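Local atomic coordinates of uracil-DNA glycosylase (Sulfolobus tokodaii str. 7, PDB entry 4ZBY), a protein that belongs to the uracil-DNA glycosylase superfamily, carries an iron/sulfur cluster and has uracil bound in a separate pocket. Residues L19-R23 and V84-P89; V159-Y163 and D181-I185. One frame throughout, in Å; residues are numbered along the deposited sequence. Where two conformers were deposited one is given.

Interaction 1. Residues L19-R23 and V84-P89. With SF4 (iron/sulfur cluster), chain B.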
ATOM      1  N   LEU A  19       3.275  -8.011 -17.213  1.00 23.20           N
ATOM      2  CA  LEU A  19       2.000  -7.347 -16.980  1.00 24.87           C
ATOM      3  C   LEU A  19       1.774  -6.133 -17.877  1.00 25.72           C
ATOM      4  O   LEU A  19       0.623  -5.707 -18.048  1.00 24.49           O
ATOM      5  CB  LEU A  19       1.870  -6.904 -15.519  1.00 22.66           C
ATOM      6  CG  LEU A  19       1.842  -8.054 -14.507  1.00 21.51           C
ATOM      7  CD1 LEU A  19       1.577  -7.603 -13.072  1.00 18.81           C
ATOM      8  CD2 LEU A  19       0.820  -9.102 -14.989  1.00 25.46           C
ATOM      9  N   TRP A  20       2.848  -5.574 -18.440  1.00 22.83           N
ATOM     10  CA  TRP A  20       2.689  -4.349 -19.218  1.00 24.46           C
ATOM     11  C   TRP A  20       1.769  -4.574 -20.408  1.00 26.67           C
ATOM     12  O   TRP A  20       1.046  -3.670 -20.801  1.00 30.29           O
ATOM     13  CB  TRP A  20       4.051  -3.802 -19.688  1.00 25.41           C
ATOM     14  CG  TRP A  20       4.593  -4.502 -20.918  1.00 28.99           C
ATOM     15  CD1 TRP A  20       5.415  -5.588 -20.949  1.00 30.76           C
ATOM     16  CD2 TRP A  20       4.342  -4.150 -22.284  1.00 31.32           C
ATOM     17  NE1 TRP A  20       5.695  -5.936 -22.247  1.00 33.31           N
ATOM     18  CE2 TRP A  20       5.048  -5.066 -23.087  1.00 33.24           C
ATOM     19  CE3 TRP A  20       3.592  -3.147 -22.904  1.00 32.42           C
ATOM     20  CZ2 TRP A  20       5.023  -5.009 -24.474  1.00 36.86           C
ATOM     21  CZ3 TRP A  20       3.565  -3.096 -24.276  1.00 34.14           C
ATOM     22  CH2 TRP A  20       4.280  -4.018 -25.049  1.00 37.20           C
ATOM     23  N   GLN A  21       1.783  -5.782 -20.977  1.00 24.50           N
ATOM     24  CA  GLN A  21       1.059  -6.040 -22.197  1.00 25.07           C
ATOM     25  C   GLN A  21      -0.455  -5.927 -22.072  1.00 27.01           C
ATOM     26  O   GLN A  21      -1.141  -5.736 -23.072  1.00 30.46           O
ATOM     27  CB  GLN A  21       1.424  -7.433 -22.735  1.00 30.55           C
ATOM     28  CG  GLN A  21       0.902  -8.568 -21.881  1.00 31.04           C
ATOM     29  CD  GLN A  21       1.447  -9.925 -22.309  1.00 32.30           C
ATOM     30  OE1 GLN A  21       0.986 -10.520 -23.294  1.00 35.14           O
ATOM     31  NE2 GLN A  21       2.426 -10.428 -21.564  1.00 29.79           N
ATOM     32  N   PHE A  22      -0.966  -6.027 -20.851  1.00 28.77           N
ATOM     33  CA  PHE A  22      -2.406  -6.059 -20.622  1.00 33.06           C
ATOM     34  C   PHE A  22      -2.993  -4.693 -20.273  1.00 33.55           C
ATOM     35  O   PHE A  22      -4.215  -4.479 -20.348  1.00 35.90           O
ATOM     36  CB  PHE A  22      -2.736  -7.026 -19.480  1.00 32.72           C
ATOM     37  CG  PHE A  22      -2.168  -8.402 -19.664  1.00 33.47           C
ATOM     38  CD1 PHE A  22      -2.559  -9.191 -20.741  1.00 36.19           C
ATOM     39  CD2 PHE A  22      -1.260  -8.911 -18.745  1.00 32.29           C
ATOM     40  CE1 PHE A  22      -2.029 -10.474 -20.914  1.00 37.15           C
ATOM     41  CE2 PHE A  22      -0.734 -10.176 -18.896  1.00 34.45           C
ATOM     42  CZ  PHE A  22      -1.119 -10.965 -19.981  1.00 36.07           C
ATOM     43  N   ARG A  23      -2.125  -3.773 -19.891  1.00 25.22           N
ATOM     44  CA  ARG A  23      -2.600  -2.583 -19.201  1.00 24.57           C
ATOM     45  C   ARG A  23      -3.122  -1.494 -20.130  1.00 24.64           C
ATOM     46  O   ARG A  23      -2.779  -1.417 -21.326  1.00 27.13           O
ATOM     47  CB  ARG A  23      -1.492  -2.008 -18.297  1.00 25.16           C
ATOM     48  CG  ARG A  23      -0.480  -1.169 -19.038  1.00 27.36           C
ATOM     49  CD  ARG A  23       0.687  -0.744 -18.157  1.00 24.04           C
ATOM     50  NE  ARG A  23       1.723  -0.161 -19.005  1.00 22.05           N
ATOM     51  CZ  ARG A  23       3.031  -0.324 -18.821  1.00 21.58           C
ATOM     52  NH1 ARG A  23       3.482  -1.040 -17.793  1.00 22.24           N
ATOM     53  NH2 ARG A  23       3.890   0.228 -19.672  1.00 24.35           N
ATOM     54  N   VAL A  84       2.706  -4.147  -6.614  1.00 16.51           N
ATOM     55  CA  VAL A  84       2.784  -4.323  -8.051  1.00 15.13           C
ATOM     56  C   VAL A  84       1.953  -3.213  -8.688  1.00 16.58           C
ATOM     57  O   VAL A  84       0.877  -2.870  -8.185  1.00 17.32           O
ATOM     58  CB  VAL A  84       2.265  -5.716  -8.472  1.00 17.79           C
ATOM     59  CG1 VAL A  84       2.001  -5.797  -9.965  1.00 22.04           C
ATOM     60  CG2 VAL A  84       3.305  -6.764  -8.055  1.00 16.67           C
ATOM     61  N   LYS A  85       2.456  -2.642  -9.773  1.00 14.98           N
ATOM     62  CA  LYS A  85       1.842  -1.421 -10.268  1.00 15.25           C
ATOM     63  C   LYS A  85       1.058  -1.538 -11.586  1.00 15.91           C
ATOM     64  O   LYS A  85       0.513  -0.540 -12.095  1.00 19.38           O
ATOM     65  CB  LYS A  85       2.927  -0.341 -10.335  1.00 17.89           C
ATOM     66  CG  LYS A  85       3.384   0.032  -8.900  1.00 21.75           C
ATOM     67  CD  LYS A  85       4.741   0.678  -8.906  1.00 23.90           C
ATOM     68  CE  LYS A  85       4.939   1.544  -7.683  1.00 18.70           C
ATOM     69  NZ  LYS A  85       4.918   0.815  -6.375  1.00 16.53           N
ATOM     70  N   CYS A  86       0.927  -2.758 -12.107  1.00 15.09           N
ATOM     71  CA  CYS A  86       0.030  -3.011 -13.230  1.00 19.13           C
ATOM     72  C   CYS A  86      -0.989  -4.074 -12.862  1.00 17.86           C
ATOM     73  O   CYS A  86      -0.719  -4.931 -12.039  1.00 19.88           O
ATOM     74  CB  CYS A  86       0.797  -3.456 -14.467  1.00 18.60           C
ATOM     75  SG  CYS A  86       1.911  -2.124 -15.012  1.00 21.21           S
ATOM     76  N   ARG A  87      -2.169  -3.967 -13.459  1.00 19.13           N
ATOM     77  CA  ARG A  87      -3.267  -4.925 -13.225  1.00 19.04           C
ATOM     78  C   ARG A  87      -2.975  -6.309 -13.784  1.00 21.15           C
ATOM     79  O   ARG A  87      -2.815  -6.474 -14.981  1.00 19.15           O
ATOM     80  CB  ARG A  87      -4.557  -4.400 -13.862  1.00 20.22           C
ATOM     81  CG  ARG A  87      -5.795  -5.244 -13.586  1.00 21.99           C
ATOM     82  CD  ARG A  87      -6.884  -4.943 -14.601  1.00 28.83           C
ATOM     83  NE  ARG A  87      -8.147  -5.565 -14.220  1.00 40.19           N
ATOM     84  CZ  ARG A  87      -9.235  -5.582 -14.986  1.00 45.62           C
ATOM     85  NH1 ARG A  87     -10.338  -6.170 -14.551  1.00 50.26           N
ATOM     86  NH2 ARG A  87      -9.222  -5.009 -16.183  1.00 46.56           N
ATOM     87  N   PRO A  88      -2.943  -7.321 -12.917  1.00 20.51           N
ATOM     88  CA  PRO A  88      -2.779  -8.667 -13.466  1.00 23.67           C
ATOM     89  C   PRO A  88      -4.032  -9.064 -14.216  1.00 24.35           C
ATOM     90  O   PRO A  88      -5.117  -8.611 -13.862  1.00 23.24           O
ATOM     91  CB  PRO A  88      -2.560  -9.536 -12.223  1.00 23.24           C
ATOM     92  CG  PRO A  88      -2.037  -8.572 -11.180  1.00 19.95           C
ATOM     93  CD  PRO A  88      -2.773  -7.279 -11.454  1.00 17.75           C
ATOM     94  N   PRO A  89      -3.880  -9.876 -15.264  1.00 23.52           N
ATOM     95  CA  PRO A  89      -5.011 -10.347 -16.061  1.00 25.98           C
ATOM     96  C   PRO A  89      -5.966 -11.212 -15.264  1.00 25.12           C
ATOM     97  O   PRO A  89      -5.556 -11.858 -14.296  1.00 26.40           O
ATOM     98  CB  PRO A  89      -4.336 -11.181 -17.158  1.00 26.33           C
ATOM     99  CG  PRO A  89      -3.075 -11.673 -16.494  1.00 24.88           C
ATOM    100  CD  PRO A  89      -2.609 -10.471 -15.721  1.00 23.42           C
TER
HETATM  101 FE1  SF4 B 201       5.616  -5.034 -14.255  1.00 23.05          FE
HETATM  102 FE2  SF4 B 201       6.727  -2.646 -14.680  1.00 22.47          FE
HETATM  103 FE3  SF4 B 201       4.048  -2.851 -14.458  1.00 20.70          FE
HETATM  104 FE4  SF4 B 201       5.600  -3.180 -12.317  1.00 21.04          FE
HETATM  105  S1  SF4 B 201       5.319  -1.260 -13.500  1.00 17.58           S
HETATM  106  S2  SF4 B 201       3.854  -4.467 -12.899  1.00 19.19           S
HETATM  107  S3  SF4 B 201       7.430  -4.200 -13.226  1.00 22.02           S
HETATM  108  S4  SF4 B 201       5.381  -3.789 -16.096  1.00 20.93           S
HETATM  109  O   HOH W   1      -1.640  -4.918 -16.898  1.00 28.67           O
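The 3-10 residues Leu19-Gln21 and the chain on to Arg23 lie against the irregular chain of Val84-Pro89, with Leu19 and Cys86 6.1 Å apart between their CA atoms. A water joins the two backbones, donating to Leu19 O and Arg87 O. The Leu19 side chain points toward the other segment. Its CB meets Cys86 CB, and CD1 reaches Val84 CG1 at 3.6 Å. The other branch, CD2, rests on Pro89 CD and Pro88 CA. Pro89 makes a CH-pi contact with the Phe22 ring, its CB 4.1 Å from the centroid and nearly on the ring normal. Gln21 CG lies over the opposite face. Cys86 SG binds an iron of the cluster, SF4 FE3, at 2.3 Å. The same sulfur accepts a hydrogen bond from Arg23 NH1 at 3.4 Å, nearly in the guanidinium plane. This bond would probably ease the negative charge on the thiolate and cluster. Arg23 leaves its backbone with CG between N and the carbonyl carbon (chi1 81°) and runs extended to NE, which carries NH1 to the cluster side. NH1 is also hydrogen-bonded to Cys14 O. The two segments line part of the iron/sulfur cluster pocket, through Leu19, Trp20, Arg23, Val84, Lys85 and Cys86. Leu19 and Val84 touch helix 96-113, while Arg23 and Arg87 lie against helix 46-51. Segment 84-89 follows strand 79-82 of the central sheet.

Interaction 2. Residues V159-Y163 and D181-I185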
ATOM      1  N   VAL A 159       5.189  -0.379  10.983  1.00 19.84           N
ATOM      2  CA  VAL A 159       4.443  -1.118   9.973  1.00 20.01           C
ATOM      3  C   VAL A 159       3.186  -1.689  10.607  1.00 20.45           C
ATOM      4  O   VAL A 159       3.238  -2.347  11.647  1.00 19.67           O
ATOM      5  CB  VAL A 159       5.282  -2.260   9.342  1.00 21.73           C
ATOM      6  CG1 VAL A 159       4.410  -3.119   8.395  1.00 19.13           C
ATOM      7  CG2 VAL A 159       6.477  -1.690   8.595  1.00 21.83           C
ATOM      8  N   PHE A 160       2.050  -1.422   9.986  1.00 17.62           N
ATOM      9  CA  PHE A 160       0.782  -1.862  10.538  1.00 20.08           C
ATOM     10  C   PHE A 160      -0.036  -2.613   9.503  1.00 18.07           C
ATOM     11  O   PHE A 160      -0.627  -2.003   8.617  1.00 16.51           O
ATOM     12  CB  PHE A 160      -0.013  -0.653  11.061  1.00 18.92           C
ATOM     13  CG  PHE A 160      -1.075  -1.016  12.031  1.00 18.39           C
ATOM     14  CD1 PHE A 160      -0.924  -0.716  13.373  1.00 20.81           C
ATOM     15  CD2 PHE A 160      -2.222  -1.698  11.620  1.00 20.69           C
ATOM     16  CE1 PHE A 160      -1.904  -1.094  14.296  1.00 23.07           C
ATOM     17  CE2 PHE A 160      -3.209  -2.074  12.542  1.00 20.98           C
ATOM     18  CZ  PHE A 160      -3.053  -1.751  13.865  1.00 21.20           C
ATOM     19  N   PRO A 161      -0.072  -3.952   9.611  1.00 17.86           N
ATOM     20  CA  PRO A 161      -0.825  -4.703   8.617  1.00 16.72           C
ATOM     21  C   PRO A 161      -2.318  -4.707   8.913  1.00 17.35           C
ATOM     22  O   PRO A 161      -2.687  -4.806  10.069  1.00 17.71           O
ATOM     23  CB  PRO A 161      -0.261  -6.134   8.746  1.00 17.50           C
ATOM     24  CG  PRO A 161       0.996  -5.993   9.563  1.00 20.68           C
ATOM     25  CD  PRO A 161       0.755  -4.820  10.466  1.00 17.94           C
ATOM     26  N   THR A 162      -3.150  -4.609   7.886  1.00 18.06           N
ATOM     27  CA  THR A 162      -4.593  -4.784   8.026  1.00 19.27           C
ATOM     28  C   THR A 162      -5.140  -5.701   6.933  1.00 20.24           C
ATOM     29  O   THR A 162      -4.422  -6.089   6.010  1.00 20.80           O
ATOM     30  CB  THR A 162      -5.339  -3.448   7.936  1.00 24.75           C
ATOM     31  OG1 THR A 162      -5.419  -3.039   6.561  1.00 24.64           O
ATOM     32  CG2 THR A 162      -4.620  -2.353   8.739  1.00 23.61           C
ATOM     33  N   TYR A 163      -6.420  -6.047   7.031  1.00 21.46           N
ATOM     34  CA  TYR A 163      -7.070  -6.755   5.940  1.00 23.50           C
ATOM     35  C   TYR A 163      -7.177  -5.792   4.779  1.00 23.37           C
ATOM     36  O   TYR A 163      -7.104  -4.584   4.957  1.00 22.93           O
ATOM     37  CB  TYR A 163      -8.447  -7.272   6.351  1.00 26.66           C
ATOM     38  CG  TYR A 163      -8.417  -8.434   7.318  1.00 28.82           C
ATOM     39  CD1 TYR A 163      -7.508  -9.480   7.158  1.00 29.31           C
ATOM     40  CD2 TYR A 163      -9.306  -8.496   8.379  1.00 32.66           C
ATOM     41  CE1 TYR A 163      -7.482 -10.547   8.039  1.00 31.10           C
ATOM     42  CE2 TYR A 163      -9.293  -9.567   9.263  1.00 31.98           C
ATOM     43  CZ  TYR A 163      -8.377 -10.584   9.091  1.00 33.25           C
ATOM     44  OH  TYR A 163      -8.352 -11.646   9.971  1.00 35.42           O
ATOM     45  N   ASP A 181      -8.831  -1.277  13.315  1.00 19.54           N
ATOM     46  CA  ASP A 181      -7.420  -1.206  12.938  1.00 18.77           C
ATOM     47  C   ASP A 181      -7.070   0.227  12.544  1.00 19.62           C
ATOM     48  O   ASP A 181      -6.006   0.712  12.906  1.00 17.42           O
ATOM     49  CB  ASP A 181      -7.078  -2.150  11.788  1.00 20.31           C
ATOM     50  CG  ASP A 181      -6.820  -3.570  12.259  1.00 21.82           C
ATOM     51  OD1 ASP A 181      -6.796  -3.789  13.478  1.00 24.83           O
ATOM     52  OD2 ASP A 181      -6.650  -4.461  11.402  1.00 24.59           O
ATOM     53  N   PHE A 182      -7.974   0.919  11.842  1.00 20.09           N
ATOM     54  CA  PHE A 182      -7.684   2.295  11.443  1.00 17.69           C
ATOM     55  C   PHE A 182      -7.710   3.235  12.654  1.00 18.97           C
ATOM     56  O   PHE A 182      -6.950   4.205  12.684  1.00 22.28           O
ATOM     57  CB  PHE A 182      -8.634   2.772  10.339  1.00 18.46           C
ATOM     58  CG  PHE A 182      -8.091   2.549   8.948  1.00 17.92           C
ATOM     59  CD1 PHE A 182      -7.756   1.288   8.517  1.00 21.85           C
ATOM     60  CD2 PHE A 182      -7.894   3.616   8.082  1.00 20.22           C
ATOM     61  CE1 PHE A 182      -7.241   1.074   7.244  1.00 22.17           C
ATOM     62  CE2 PHE A 182      -7.373   3.406   6.802  1.00 21.70           C
ATOM     63  CZ  PHE A 182      -7.042   2.151   6.391  1.00 18.60           C
ATOM     64  N   LYS A 183      -8.549   2.940  13.649  0.60 18.55           N
ATOM     65  CA  LYS A 183      -8.540   3.699  14.906  0.60 21.53           C
ATOM     66  C   LYS A 183      -7.177   3.581  15.589  0.60 22.27           C
ATOM     67  O   LYS A 183      -6.656   4.552  16.146  0.60 21.62           O
ATOM     68  CB  LYS A 183      -9.645   3.216  15.858  0.60 24.81           C
ATOM     69  CG  LYS A 183     -11.069   3.533  15.399  0.60 29.21           C
ATOM     70  CD  LYS A 183     -12.114   3.046  16.416  0.60 33.03           C
ATOM     71  CE  LYS A 183     -13.543   3.364  15.963  0.60 32.82           C
ATOM     72  NZ  LYS A 183     -14.576   2.798  16.883  0.60 31.36           N
ATOM     73  N   LYS A 184      -6.604   2.377  15.562  1.00 22.42           N
ATOM     74  CA  LYS A 184      -5.287   2.166  16.142  1.00 21.83           C
ATOM     75  C   LYS A 184      -4.217   2.902  15.362  1.00 19.33           C
ATOM     76  O   LYS A 184      -3.274   3.437  15.964  1.00 20.77           O
ATOM     77  CB  LYS A 184      -4.955   0.669  16.228  1.00 19.89           C
ATOM     78  CG  LYS A 184      -5.820  -0.070  17.237  1.00 23.14           C
ATOM     79  CD  LYS A 184      -5.554  -1.582  17.166  1.00 29.17           C
ATOM     80  CE  LYS A 184      -6.095  -2.297  18.396  1.00 34.25           C
ATOM     81  NZ  LYS A 184      -7.577  -2.218  18.463  1.00 34.80           N
ATOM     82  N   ILE A 185      -4.356   2.915  14.038  1.00 19.05           N
ATOM     83  CA  ILE A 185      -3.443   3.645  13.176  1.00 16.23           C
ATOM     84  C   ILE A 185      -3.550   5.140  13.492  1.00 14.98           C
ATOM     85  O   ILE A 185      -2.519   5.805  13.573  1.00 17.27           O
ATOM     86  CB  ILE A 185      -3.700   3.369  11.687  1.00 15.92           C
ATOM     87  CG1 ILE A 185      -3.315   1.908  11.410  1.00 19.02           C
ATOM     88  CG2 ILE A 185      -2.918   4.354  10.778  1.00 18.53           C
ATOM     89  CD1 ILE A 185      -3.876   1.356  10.094  1.00 19.06           C
TER
HETATM   90  O   HOH W   2      -8.091  -5.241   9.277  1.00 29.08           O
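Phe160 on the strand lies against three residues of the helix, Asp181, Lys184 and Ile185. Ile185 CG1 sits over one face of the Phe160 ring, 3.9 Å from the centroid and 17° off the normal, in a CH-pi contact. Asp181 CG comes to the ring edge instead, 3.9 Å from Phe160 CE2. The ring and carboxylate planes are 73° apart. Lys184 adds only its aliphatic part, with CB 3.9 Å from Phe160 CZ, before its chain bends away. The ring gets there because its CG is anti to the backbone N (chi1 -160°). Next along the strand, Thr162 and Asp181 lie side by side, pointing opposite ways. Thr162 CB approaches Asp181 OD2, and its CG2 meets Ile185 CD1 at 4.0 Å. Thr162 OG1 turns instead to its own neighbour and donates to Tyr163 O at 2.8 Å. A water links the segments where the strand ends: it accepts from Tyr163 N and donates to Asp181 OD2 at 2.7 Å. In the next shell, Arg144 forms a salt bridge with Asp181 OD1. The strand is held in the sheet by backbone bonds from Phe160 and Thr162 to strand 117-121. From helix 172-190, Leu188 touches Phe160 and Leu178 touches Thr162. The axes of the strand and helix segments run nearly antiparallel, 9.7 Å apart. This is a helix packed on a sheet face, in an alpha/beta fold. The contact is mainly apolar. Its one buried carboxylate has a water and an arginine as partners, which would probably favour the charged form.

Interactions 1 and 2 lie on opposite sides of the chain's centre. Their own centres are 27 Å apart and their nearest atoms about 15 Å apart, so they do not touch. They also follow in series along the chain. Interaction 1 joins two loops beside the iron/sulfur cluster, whereas interaction 2 packs the helix 172-190 on the central sheet. The side chain of Val84 is about 9 Å from the bound uracil and that of Thr162 about 11 Å. Both segments 84-89 and 159-163 follow or end strands of one sheet. Of the uracil pocket, Asn82 lies two residues before Val84 and His164 directly follows Tyr163.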